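Ferric vibriobactin ABC transporter, periplasmic ferric vibriobactin-binding protein (Vibrio cholerae, PDB 3R5T) binds ferric vibriobactin in the periplasm and probably delivers this iron-loaded siderophore to an ABC transporter for uptake into the cell. Local coordinates at residues T29-T34 / E57-L62; Q67-W72 / Y83-D88; I90-I95 / D102-L107; Q121-L126 / I270-A275. One frame throughout, in Å; residues are numbered along the deposited sequence. Where two conformers were deposited one is given.

Contact 1 (T29-T34 / E57-L62)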
# COMPACT_ATOMS: atom_id res chain seq x y z
N THR A 29 -10.56 -2.39 -10.52
CA THR A 29 -10.40 -3.85 -10.54
C THR A 29 -9.34 -4.35 -9.57
O THR A 29 -9.08 -5.56 -9.52
CB THR A 29 -10.06 -4.41 -11.95
OG1 THR A 29 -8.73 -4.02 -12.33
CG2 THR A 29 -11.06 -3.89 -12.99
N ALA A 30 -8.73 -3.42 -8.83
CA ALA A 30 -7.64 -3.75 -7.90
C ALA A 30 -7.91 -3.15 -6.52
O ALA A 30 -7.84 -1.93 -6.34
CB ALA A 30 -6.26 -3.26 -8.44
N VAL A 31 -8.22 -4.01 -5.56
CA VAL A 31 -8.54 -3.56 -4.22
C VAL A 31 -7.43 -2.65 -3.64
O VAL A 31 -7.73 -1.69 -2.93
CB VAL A 31 -8.86 -4.78 -3.30
CG1 VAL A 31 -7.61 -5.65 -3.10
CG2 VAL A 31 -9.46 -4.33 -1.96
N THR A 32 -6.18 -2.92 -3.97
CA THR A 32 -5.09 -2.05 -3.49
C THR A 32 -5.28 -0.61 -3.95
O THR A 32 -5.06 0.31 -3.19
CB THR A 32 -3.70 -2.52 -3.94
OG1 THR A 32 -3.47 -3.83 -3.43
CG2 THR A 32 -2.61 -1.59 -3.41
N VAL A 33 -5.69 -0.42 -5.20
CA VAL A 33 -5.74 0.93 -5.75
C VAL A 33 -6.92 1.70 -5.19
O VAL A 33 -6.90 2.93 -5.15
CB VAL A 33 -5.82 0.87 -7.25
CG1 VAL A 33 -6.03 2.26 -7.85
CG2 VAL A 33 -4.54 0.24 -7.79
N THR A 34 -7.96 0.98 -4.77
CA THR A 34 -9.19 1.65 -4.32
C THR A 34 -8.97 2.60 -3.13
O THR A 34 -9.58 3.68 -3.06
CB THR A 34 -10.26 0.59 -4.04
OG1 THR A 34 -10.50 -0.10 -5.26
CG2 THR A 34 -11.55 1.22 -3.56
N GLU A 57 -9.68 -2.99 5.66
CA GLU A 57 -10.41 -2.45 6.81
C GLU A 57 -10.15 -0.97 7.08
O GLU A 57 -11.01 -0.28 7.62
CB GLU A 57 -10.10 -3.27 8.07
CG GLU A 57 -10.99 -2.95 9.25
CD GLU A 57 -12.47 -3.26 9.03
OE1 GLU A 57 -12.83 -3.96 8.06
OE2 GLU A 57 -13.29 -2.78 9.84
N GLN A 58 -8.98 -0.48 6.70
CA GLN A 58 -8.69 0.93 6.92
C GLN A 58 -9.67 1.87 6.20
O GLN A 58 -9.82 3.03 6.62
CB GLN A 58 -7.25 1.28 6.55
CG GLN A 58 -6.90 1.06 5.07
CD GLN A 58 -6.31 -0.29 4.78
OE1 GLN A 58 -6.53 -1.26 5.54
NE2 GLN A 58 -5.56 -0.40 3.68
N TRP A 59 -10.28 1.41 5.11
CA TRP A 59 -11.21 2.25 4.32
C TRP A 59 -12.58 1.63 4.05
O TRP A 59 -13.42 2.26 3.41
CB TRP A 59 -10.57 2.80 3.02
CG TRP A 59 -9.94 1.78 2.11
CD1 TRP A 59 -8.61 1.56 1.95
CD2 TRP A 59 -10.62 0.87 1.23
NE1 TRP A 59 -8.40 0.57 1.03
CE2 TRP A 59 -9.61 0.12 0.57
CE3 TRP A 59 -11.96 0.63 0.92
CZ2 TRP A 59 -9.91 -0.85 -0.38
CZ3 TRP A 59 -12.25 -0.34 -0.01
CH2 TRP A 59 -11.24 -1.06 -0.65
N ARG A 60 -12.81 0.42 4.55
CA ARG A 60 -14.08 -0.26 4.31
C ARG A 60 -15.30 0.60 4.64
O ARG A 60 -16.21 0.73 3.83
CB ARG A 60 -14.16 -1.58 5.09
CG ARG A 60 -15.45 -2.38 4.82
CD ARG A 60 -15.54 -3.61 5.71
NE ARG A 60 -15.38 -3.28 7.13
CZ ARG A 60 -16.36 -2.86 7.91
NH1 ARG A 60 -17.60 -2.71 7.44
NH2 ARG A 60 -16.11 -2.59 9.18
N LYS A 61 -15.32 1.17 5.84
CA LYS A 61 -16.49 1.93 6.26
C LYS A 61 -16.71 3.17 5.38
O LYS A 61 -17.86 3.51 5.09
CB LYS A 61 -16.39 2.34 7.73
CG LYS A 61 -16.39 1.14 8.67
CD LYS A 61 -16.45 1.57 10.13
CE LYS A 61 -15.21 2.34 10.54
NZ LYS A 61 -13.97 1.52 10.45
N LEU A 62 -15.63 3.82 4.97
CA LEU A 62 -15.72 4.94 4.04
C LEU A 62 -16.27 4.49 2.68
O LEU A 62 -17.11 5.16 2.09
CB LEU A 62 -14.36 5.63 3.90
CG LEU A 62 -14.34 6.86 2.99
CD1 LEU A 62 -15.24 7.95 3.56
CD2 LEU A 62 -12.92 7.38 2.82
O HOH W 1 -6.27 0.12 -0.69
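The backbones of T29-T34 and E57-L62 stay well apart, with T34 and W59 the nearest pair at 8.9 Å between CA atoms, and the indole of W59 fills the gap. W59 is the N-cap residue of helix 60-65. Its benzo end reaches the first turn of helix 31-39. T34 crosses this ring at about a right angle and lays its methyl over one face. T34 CG2 is 4.1 Å from the centroid of the six-membered ring of W59, 27° off the ring normal, which makes a CH-pi contact. With T34 OG1 at chi1 -61°, CG2 is left anti to the backbone N, which puts the methyl over the indole. The hydroxyl of T34 is turned elsewhere and bonds to S47 and S28.

V31 meets the rim of the same ring in two ways. Its carbonyl lies at the edge, near the ring plane, with V31 O 3.5 Å from W59 CZ2. Its methyl CG2 packs 3.8 Å from that same W59 CZ2. On the pyrrole side, W59 NE1 donates to water 1 over 2.8 Å, and the water also lies 2.8 Å from T32 O, hydrogen-bonded to it. Within E57-L62, R60 grips E57 side-on. R60 NE meets E57 OE1 at 2.8 Å, and R60 NH2 takes the syn lone pair of E57 OE2.

V31 and T32 also touch the bound ferric vibriobactin. No direct hydrogen bond joins the two segments. The water satisfies the buried indole N-H, while the packing holds the benzo end and sets W59 against V31, a residue of the siderophore pocket.

Contact 2 (Q67-W72 / Y83-D88)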
# COMPACT_ATOMS: atom_id res chain seq x y z
N GLN A 67 -21.02 4.37 -0.93
CA GLN A 67 -21.77 3.46 -1.78
C GLN A 67 -20.91 2.84 -2.87
O GLN A 67 -21.39 2.60 -3.98
CB GLN A 67 -23.00 4.15 -2.37
CG GLN A 67 -24.00 4.58 -1.32
CD GLN A 67 -25.10 5.46 -1.88
OE1 GLN A 67 -25.66 5.18 -2.93
NE2 GLN A 67 -25.41 6.54 -1.17
N VAL A 68 -19.66 2.55 -2.54
CA VAL A 68 -18.79 1.85 -3.47
C VAL A 68 -19.21 0.38 -3.50
O VAL A 68 -19.06 -0.31 -2.50
CB VAL A 68 -17.30 1.94 -3.05
CG1 VAL A 68 -16.41 1.14 -4.00
CG2 VAL A 68 -16.86 3.40 -2.99
N LYS A 69 -19.74 -0.08 -4.62
CA LYS A 69 -20.22 -1.45 -4.72
C LYS A 69 -19.08 -2.45 -4.68
O LYS A 69 -18.08 -2.28 -5.39
CB LYS A 69 -21.03 -1.62 -6.02
CG LYS A 69 -21.69 -2.96 -6.19
CD LYS A 69 -22.68 -2.92 -7.34
CE LYS A 69 -23.66 -1.75 -7.17
NZ LYS A 69 -24.64 -1.59 -8.29
N LYS A 70 -19.19 -3.49 -3.84
CA LYS A 70 -18.16 -4.52 -3.81
C LYS A 70 -18.40 -5.52 -4.94
O LYS A 70 -19.48 -6.12 -5.05
CB LYS A 70 -18.10 -5.25 -2.46
CG LYS A 70 -16.91 -6.20 -2.36
CD LYS A 70 -16.50 -6.47 -0.91
CE LYS A 70 -17.65 -7.02 -0.10
NZ LYS A 70 -17.23 -7.47 1.26
N LEU A 71 -17.39 -5.67 -5.79
CA LEU A 71 -17.47 -6.56 -6.93
C LEU A 71 -16.84 -7.91 -6.59
O LEU A 71 -16.98 -8.40 -5.47
CB LEU A 71 -16.79 -5.92 -8.14
CG LEU A 71 -17.34 -4.53 -8.49
CD1 LEU A 71 -16.48 -3.88 -9.55
CD2 LEU A 71 -18.82 -4.61 -8.92
N TRP A 72 -16.16 -8.51 -7.56
CA TRP A 72 -15.63 -9.87 -7.43
C TRP A 72 -14.39 -9.93 -6.55
O TRP A 72 -13.69 -8.93 -6.41
CB TRP A 72 -15.29 -10.42 -8.83
CG TRP A 72 -14.28 -9.55 -9.55
CD1 TRP A 72 -12.92 -9.64 -9.46
CD2 TRP A 72 -14.55 -8.47 -10.46
NE1 TRP A 72 -12.33 -8.67 -10.24
CE2 TRP A 72 -13.30 -7.93 -10.86
CE3 TRP A 72 -15.73 -7.87 -10.94
CZ2 TRP A 72 -13.20 -6.87 -11.75
CZ3 TRP A 72 -15.61 -6.80 -11.82
CH2 TRP A 72 -14.35 -6.31 -12.21
N TYR A 83 -20.11 -4.25 -17.19
CA TYR A 83 -21.08 -3.69 -18.13
C TYR A 83 -22.22 -2.99 -17.38
O TYR A 83 -22.60 -1.86 -17.72
CB TYR A 83 -21.65 -4.77 -19.06
CG TYR A 83 -20.79 -5.10 -20.26
CD1 TYR A 83 -20.88 -4.35 -21.43
CD2 TYR A 83 -19.88 -6.14 -20.22
CE1 TYR A 83 -20.09 -4.66 -22.54
CE2 TYR A 83 -19.09 -6.45 -21.30
CZ TYR A 83 -19.18 -5.70 -22.46
OH TYR A 83 -18.38 -6.01 -23.53
N VAL A 84 -22.76 -3.64 -16.36
CA VAL A 84 -23.93 -3.08 -15.68
C VAL A 84 -23.60 -1.80 -14.91
O VAL A 84 -24.42 -0.89 -14.83
CB VAL A 84 -24.64 -4.13 -14.78
CG1 VAL A 84 -25.75 -3.47 -13.97
CG2 VAL A 84 -25.18 -5.29 -15.62
N GLU A 85 -22.39 -1.72 -14.36
CA GLU A 85 -21.98 -0.51 -13.65
C GLU A 85 -21.80 0.69 -14.59
O GLU A 85 -21.77 1.83 -14.14
CB GLU A 85 -20.69 -0.76 -12.86
CG GLU A 85 -20.88 -1.70 -11.67
CD GLU A 85 -21.92 -1.20 -10.69
OE1 GLU A 85 -22.89 -1.94 -10.41
OE2 GLU A 85 -21.80 -0.05 -10.22
N GLN A 86 -21.67 0.42 -15.89
CA GLN A 86 -21.44 1.46 -16.90
C GLN A 86 -20.38 2.48 -16.50
O GLN A 86 -20.65 3.68 -16.39
CB GLN A 86 -22.75 2.18 -17.28
CG GLN A 86 -23.78 1.27 -17.93
CD GLN A 86 -24.34 1.85 -19.21
OE1 GLN A 86 -23.61 2.42 -20.03
NE2 GLN A 86 -25.65 1.70 -19.41
N PRO A 87 -19.15 2.00 -16.28
CA PRO A 87 -18.08 2.91 -15.86
C PRO A 87 -17.56 3.72 -17.04
O PRO A 87 -17.77 3.35 -18.21
CB PRO A 87 -17.00 1.95 -15.37
CG PRO A 87 -17.22 0.71 -16.19
CD PRO A 87 -18.69 0.60 -16.40
N ASP A 88 -16.89 4.83 -16.75
CA ASP A 88 -16.19 5.58 -17.79
C ASP A 88 -14.67 5.58 -17.59
O ASP A 88 -13.93 6.24 -18.32
CB ASP A 88 -16.73 7.01 -17.93
CG ASP A 88 -16.69 7.80 -16.63
OD1 ASP A 88 -16.09 7.33 -15.62
OD2 ASP A 88 -17.26 8.92 -16.63
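E85 and K69 carry this contact, joining the end of helix 79-85 to the edge strand 69-73. Along Y83-D88, the chain first completes the last turn of the helix. In that turn Q86 N bonds to Y83 O at 3.1 Å.

E85 follows, with its side chain starting toward the strand. Its chain bends at the second torsion (chi2 -58°), which brings the carboxylate round to the amine of K69. K69 NZ donates to E85 OE1 over 2.8 Å in a salt bridge. The amine uses the syn lone pair of that oxygen, on the side of the other carboxylate oxygen. K69 bends too, at its third torsion (chi3 -53°), and crosses the acid obliquely. K69 CD comes within 3.2 Å of E85 OE1, while K69 NZ stays 3.8 Å from E85 OE2. The grip is thus on one oxygen. K69 is exposed and E85 is buried, so the amine probably helps to offset the charge of the acid. The E85 side chain also touches I45 of strand 44-49 and L27 of strand 26-28.

Q86 then leaves the helix with positive phi. P87 packs on L27 and V82. D88 takes the main-chain N-H groups of K24 and R25. The arrangement belongs to a beta-alpha-beta crossover from strand 69-73 through helix 79-85 to strand 89-93, passing strands 44-49 and 26-28, which lie between them in the parallel sheet.

Contact 3 (I90-I95 / D102-L107); sequences IVVSMI and DQIPLL
L107, I90 and V92 have the most surface buried here, and together they make an apolar seam between strand 89-93 and helix 104-108. I90 and V92 alternate with V91 along the strand. Their side chains therefore leave it on one face, toward the helix, while V91 points away.

L107 lies between the two strand residues. Its CB meets the tip of I90, with I90 CD1 4.2 Å from L107 CB. The two side chains cross at about a right angle. I90 CD1 comes closer still to the main chain, 3.6 Å from L107 O. At its other end L107 reaches V92, where L107 CD1 is 4.0 Å from V92 CG2. The CG of L107 stands anti to its carbonyl carbon (chi1 -66°), which carries the branch over to the valine.

V92 uses both of its methyls. V92 CG2 is shared by L107 and I104, and I104 CG1 sits 4.1 Å from it. V92 CG1 touches I104 as well, with I104 CD1 at 4.2 Å. I104 reaches in by its CG1 arm from the first turn of the helix, one turn before L107. No hydrogen bond crosses the contact, which is apolar packing together with the touch of I90 CD1 on L107 O. Just past the end of the strand, I95 touches the bound siderophore.

Strand 89-93 and helix 104-108 are the first two elements of a beta-alpha-beta unit. Its second strand, 113-116, lies beside the first, and T113 there touches I90, V92 and L107. Helix 79-85 packs against the same group through V82 on I90 and L79 on L107.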
# COMPACT_ATOMS: atom_id res chain seq x y z
N ILE A 90 -11.81 2.38 -16.11
CA ILE A 90 -11.54 1.13 -15.40
C ILE A 90 -10.06 1.10 -15.02
O ILE A 90 -9.20 1.32 -15.87
CB ILE A 90 -11.89 -0.11 -16.28
CG1 ILE A 90 -13.38 -0.12 -16.60
CG2 ILE A 90 -11.51 -1.42 -15.57
CD1 ILE A 90 -13.77 -1.07 -17.72
N VAL A 91 -9.77 0.84 -13.74
CA VAL A 91 -8.39 0.87 -13.26
C VAL A 91 -7.88 -0.52 -12.94
O VAL A 91 -8.59 -1.31 -12.30
CB VAL A 91 -8.23 1.77 -12.01
CG1 VAL A 91 -6.76 1.91 -11.67
CG2 VAL A 91 -8.87 3.14 -12.26
N VAL A 92 -6.69 -0.82 -13.44
CA VAL A 92 -6.08 -2.14 -13.33
C VAL A 92 -4.68 -2.02 -12.75
O VAL A 92 -3.97 -1.06 -13.04
CB VAL A 92 -5.99 -2.81 -14.74
CG1 VAL A 92 -5.41 -4.20 -14.65
CG2 VAL A 92 -7.36 -2.88 -15.42
N SER A 93 -4.27 -2.98 -11.93
CA SER A 93 -2.93 -3.01 -11.37
C SER A 93 -2.02 -3.92 -12.17
O SER A 93 -2.48 -4.89 -12.78
CB SER A 93 -2.94 -3.41 -9.90
OG SER A 93 -3.36 -4.74 -9.75
N MET A 94 -0.74 -3.59 -12.14
CA MET A 94 0.29 -4.26 -12.94
C MET A 94 0.72 -5.61 -12.37
O MET A 94 0.97 -6.56 -13.12
CB MET A 94 1.50 -3.33 -13.02
CG MET A 94 2.63 -3.82 -13.90
SD MET A 94 2.15 -3.69 -15.63
CE MET A 94 3.75 -3.87 -16.42
N ILE A 95 0.85 -5.68 -11.05
CA ILE A 95 1.35 -6.89 -10.38
C ILE A 95 0.81 -6.99 -8.96
O ILE A 95 0.70 -5.98 -8.25
CB ILE A 95 2.90 -6.92 -10.36
CG1 ILE A 95 3.42 -8.18 -9.66
CG2 ILE A 95 3.45 -5.66 -9.68
CD1 ILE A 95 4.91 -8.46 -9.94
N ASP A 102 -4.12 -9.22 -17.59
CA ASP A 102 -4.41 -10.02 -18.78
C ASP A 102 -5.82 -9.84 -19.33
O ASP A 102 -6.11 -10.26 -20.45
CB ASP A 102 -4.14 -11.51 -18.51
CG ASP A 102 -2.67 -11.81 -18.32
OD1 ASP A 102 -1.84 -10.92 -18.60
OD2 ASP A 102 -2.35 -12.93 -17.89
N GLN A 103 -6.69 -9.22 -18.55
CA GLN A 103 -8.06 -8.96 -18.95
C GLN A 103 -8.25 -7.57 -19.56
O GLN A 103 -9.37 -7.18 -19.91
CB GLN A 103 -9.01 -9.15 -17.76
CG GLN A 103 -9.18 -10.60 -17.34
CD GLN A 103 -7.97 -11.15 -16.60
OE1 GLN A 103 -7.51 -10.56 -15.64
NE2 GLN A 103 -7.47 -12.31 -17.05
N ILE A 104 -7.16 -6.83 -19.72
CA ILE A 104 -7.29 -5.47 -20.26
C ILE A 104 -8.03 -5.35 -21.61
O ILE A 104 -8.92 -4.51 -21.74
CB ILE A 104 -5.94 -4.73 -20.26
CG1 ILE A 104 -5.60 -4.35 -18.83
CG2 ILE A 104 -6.02 -3.47 -21.11
CD1 ILE A 104 -4.23 -3.71 -18.65
N PRO A 105 -7.71 -6.21 -22.59
CA PRO A 105 -8.44 -6.11 -23.86
C PRO A 105 -9.95 -6.29 -23.70
O PRO A 105 -10.72 -5.61 -24.39
CB PRO A 105 -7.83 -7.24 -24.69
CG PRO A 105 -6.44 -7.39 -24.14
CD PRO A 105 -6.62 -7.20 -22.66
N LEU A 106 -10.39 -7.18 -22.82
CA LEU A 106 -11.82 -7.35 -22.59
C LEU A 106 -12.42 -6.13 -21.91
O LEU A 106 -13.52 -5.69 -22.24
CB LEU A 106 -12.11 -8.63 -21.79
CG LEU A 106 -11.85 -9.94 -22.53
CD1 LEU A 106 -11.74 -11.13 -21.57
CD2 LEU A 106 -12.96 -10.17 -23.55
N LEU A 107 -11.67 -5.55 -20.97
CA LEU A 107 -12.16 -4.40 -20.22
C LEU A 107 -12.19 -3.13 -21.07
O LEU A 107 -13.12 -2.33 -20.98
CB LEU A 107 -11.30 -4.18 -18.98
CG LEU A 107 -11.37 -5.30 -17.93
CD1 LEU A 107 -10.21 -5.21 -16.96
CD2 LEU A 107 -12.71 -5.25 -17.18

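Contact 4 (Q121-L126 / I270-A275); sequences QTWQSL and IDLFSA
W123 holds its indole between its own backbone N and carbonyl carbon (chi1 75°), and this torsion swings the ring out over the start of helix 272-286. L272 answers with CG anti to its backbone N (chi1 172°), which carries CD1 to the benzo end of the indole. The two backbones come within 5.5 Å, measured between the CA atoms of W123 and D271.

L272 covers one face of the ring. L272 CB stands 4.2 Å from the centroid of the six-membered ring of W123, only 10° off its normal, in a CH-pi contact. L272 CD1 is 3.8 Å from W123 CZ2. The main chain at D271 C and L272 N lies over the same face, offset toward the rim. On the opposite face is Q124 OE1. I270 and A275 close in on the five-membered ring, with I270 CG2 3.7 Å from W123 CD1 and A275 CB 3.8 Å from W123 NE1. F147 of helix 137-155 meets the indole edge-to-face.

Both helix starts are capped. T122 OG1 accepts from S125 N at 2.9 Å. D271 and S274 form a capping box: S274 N donates to D271 OD2 over 2.9 Å, and D271 N donates to S274 OG. The other oxygen of D271 bonds to Q58.

No hydrogen bond joins the two segments. The indole N-H of W123 is buried without a partner in the model, which probably carries some energetic cost; the contact is held by apolar and CH-pi packing on a capped helix start.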
# COMPACT_ATOMS: atom_id res chain seq x y z
N GLN A 121 5.97 2.54 -5.91
CA GLN A 121 5.84 3.97 -5.65
C GLN A 121 5.12 4.21 -4.34
O GLN A 121 4.47 3.33 -3.78
CB GLN A 121 5.21 4.73 -6.82
CG GLN A 121 3.87 4.20 -7.24
CD GLN A 121 3.25 4.93 -8.46
OE1 GLN A 121 3.48 6.12 -8.67
NE2 GLN A 121 2.48 4.21 -9.26
N THR A 122 5.33 5.39 -3.79
CA THR A 122 4.63 5.80 -2.58
C THR A 122 3.13 5.87 -2.87
O THR A 122 2.73 5.96 -4.03
CB THR A 122 5.09 7.18 -2.13
OG1 THR A 122 4.89 8.10 -3.20
CG2 THR A 122 6.57 7.17 -1.80
N TRP A 123 2.31 5.90 -1.83
CA TRP A 123 0.90 6.16 -2.08
C TRP A 123 0.72 7.55 -2.72
O TRP A 123 -0.16 7.73 -3.56
CB TRP A 123 0.02 5.96 -0.83
CG TRP A 123 0.09 7.05 0.20
CD1 TRP A 123 0.80 7.02 1.38
CD2 TRP A 123 -0.59 8.30 0.17
NE1 TRP A 123 0.59 8.18 2.08
CE2 TRP A 123 -0.24 8.99 1.36
CE3 TRP A 123 -1.44 8.92 -0.75
CZ2 TRP A 123 -0.75 10.26 1.65
CZ3 TRP A 123 -1.93 10.18 -0.47
CH2 TRP A 123 -1.58 10.85 0.71
N GLN A 124 1.55 8.51 -2.34
CA GLN A 124 1.45 9.84 -2.91
C GLN A 124 1.69 9.84 -4.41
O GLN A 124 0.96 10.51 -5.15
CB GLN A 124 2.45 10.78 -2.23
CG GLN A 124 2.14 11.06 -0.76
CD GLN A 124 2.91 10.18 0.21
OE1 GLN A 124 3.10 8.96 -0.00
NE2 GLN A 124 3.34 10.79 1.30
N SER A 125 2.70 9.10 -4.86
CA SER A 125 3.00 9.02 -6.28
C SER A 125 1.85 8.36 -7.04
O SER A 125 1.47 8.79 -8.14
CB SER A 125 4.30 8.24 -6.49
OG SER A 125 4.61 8.11 -7.86
N LEU A 126 1.28 7.32 -6.46
CA LEU A 126 0.13 6.68 -7.06
C LEU A 126 -1.05 7.67 -7.10
O LEU A 126 -1.76 7.75 -8.10
CB LEU A 126 -0.23 5.43 -6.27
CG LEU A 126 -1.43 4.64 -6.79
CD1 LEU A 126 -1.12 4.05 -8.16
CD2 LEU A 126 -1.85 3.54 -5.80
N ILE A 270 -0.36 0.11 1.79
CA ILE A 270 -0.26 1.51 2.22
C ILE A 270 -1.13 2.43 1.38
O ILE A 270 -0.96 2.53 0.16
CB ILE A 270 1.18 2.02 2.13
CG1 ILE A 270 2.11 1.16 3.00
CG2 ILE A 270 1.21 3.50 2.53
CD1 ILE A 270 1.71 1.14 4.45
N ASP A 271 -2.08 3.08 2.03
CA ASP A 271 -2.83 4.16 1.40
C ASP A 271 -2.90 5.26 2.46
O ASP A 271 -2.38 5.10 3.56
CB ASP A 271 -4.20 3.65 0.93
CG ASP A 271 -4.94 2.92 2.01
OD1 ASP A 271 -5.29 1.74 1.81
OD2 ASP A 271 -5.17 3.55 3.07
N LEU A 272 -3.54 6.37 2.15
CA LEU A 272 -3.64 7.47 3.11
C LEU A 272 -4.18 6.99 4.45
O LEU A 272 -3.69 7.40 5.51
CB LEU A 272 -4.56 8.55 2.56
CG LEU A 272 -4.90 9.66 3.55
CD1 LEU A 272 -3.66 10.45 4.01
CD2 LEU A 272 -5.95 10.59 2.93
N PHE A 273 -5.17 6.11 4.41
CA PHE A 273 -5.84 5.68 5.63
C PHE A 273 -4.98 4.77 6.48
O PHE A 273 -4.85 4.99 7.69
CB PHE A 273 -7.20 5.08 5.26
CG PHE A 273 -7.98 5.99 4.35
CD1 PHE A 273 -8.04 5.75 2.99
CD2 PHE A 273 -8.56 7.13 4.86
CE1 PHE A 273 -8.73 6.63 2.16
CE2 PHE A 273 -9.25 8.01 4.04
CZ PHE A 273 -9.34 7.76 2.69
N SER A 274 -4.36 3.76 5.88
CA SER A 274 -3.48 2.92 6.68
C SER A 274 -2.20 3.66 7.07
O SER A 274 -1.65 3.40 8.14
CB SER A 274 -3.14 1.60 5.97
OG SER A 274 -2.62 1.82 4.68
N ALA A 275 -1.76 4.58 6.22
CA ALA A 275 -0.58 5.39 6.54
C ALA A 275 -0.83 6.22 7.80
O ALA A 275 0.03 6.30 8.68
CB ALA A 275 -0.20 6.31 5.35

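How the contacts relate
Following the chain from the N terminus, contact 1 closes a loop of 22 residues that includes strand 44-49. Contact 2 then closes a shorter one through helix 79-85, and contact 3 the shortest, between strand 89-93 and helix 104-108. These three follow in series, with none nested or crossing. Contact 4 comes after them and closes a loop of 143 residues, which takes in the whole second sheet. Contacts 2 and 3 both reach the parallel five-stranded sheet. Contact 1 touches contact 3 through T29 and V91, and contact 4 through Q58 and D271. It thus links that sheet to the C-terminal helix 272-286.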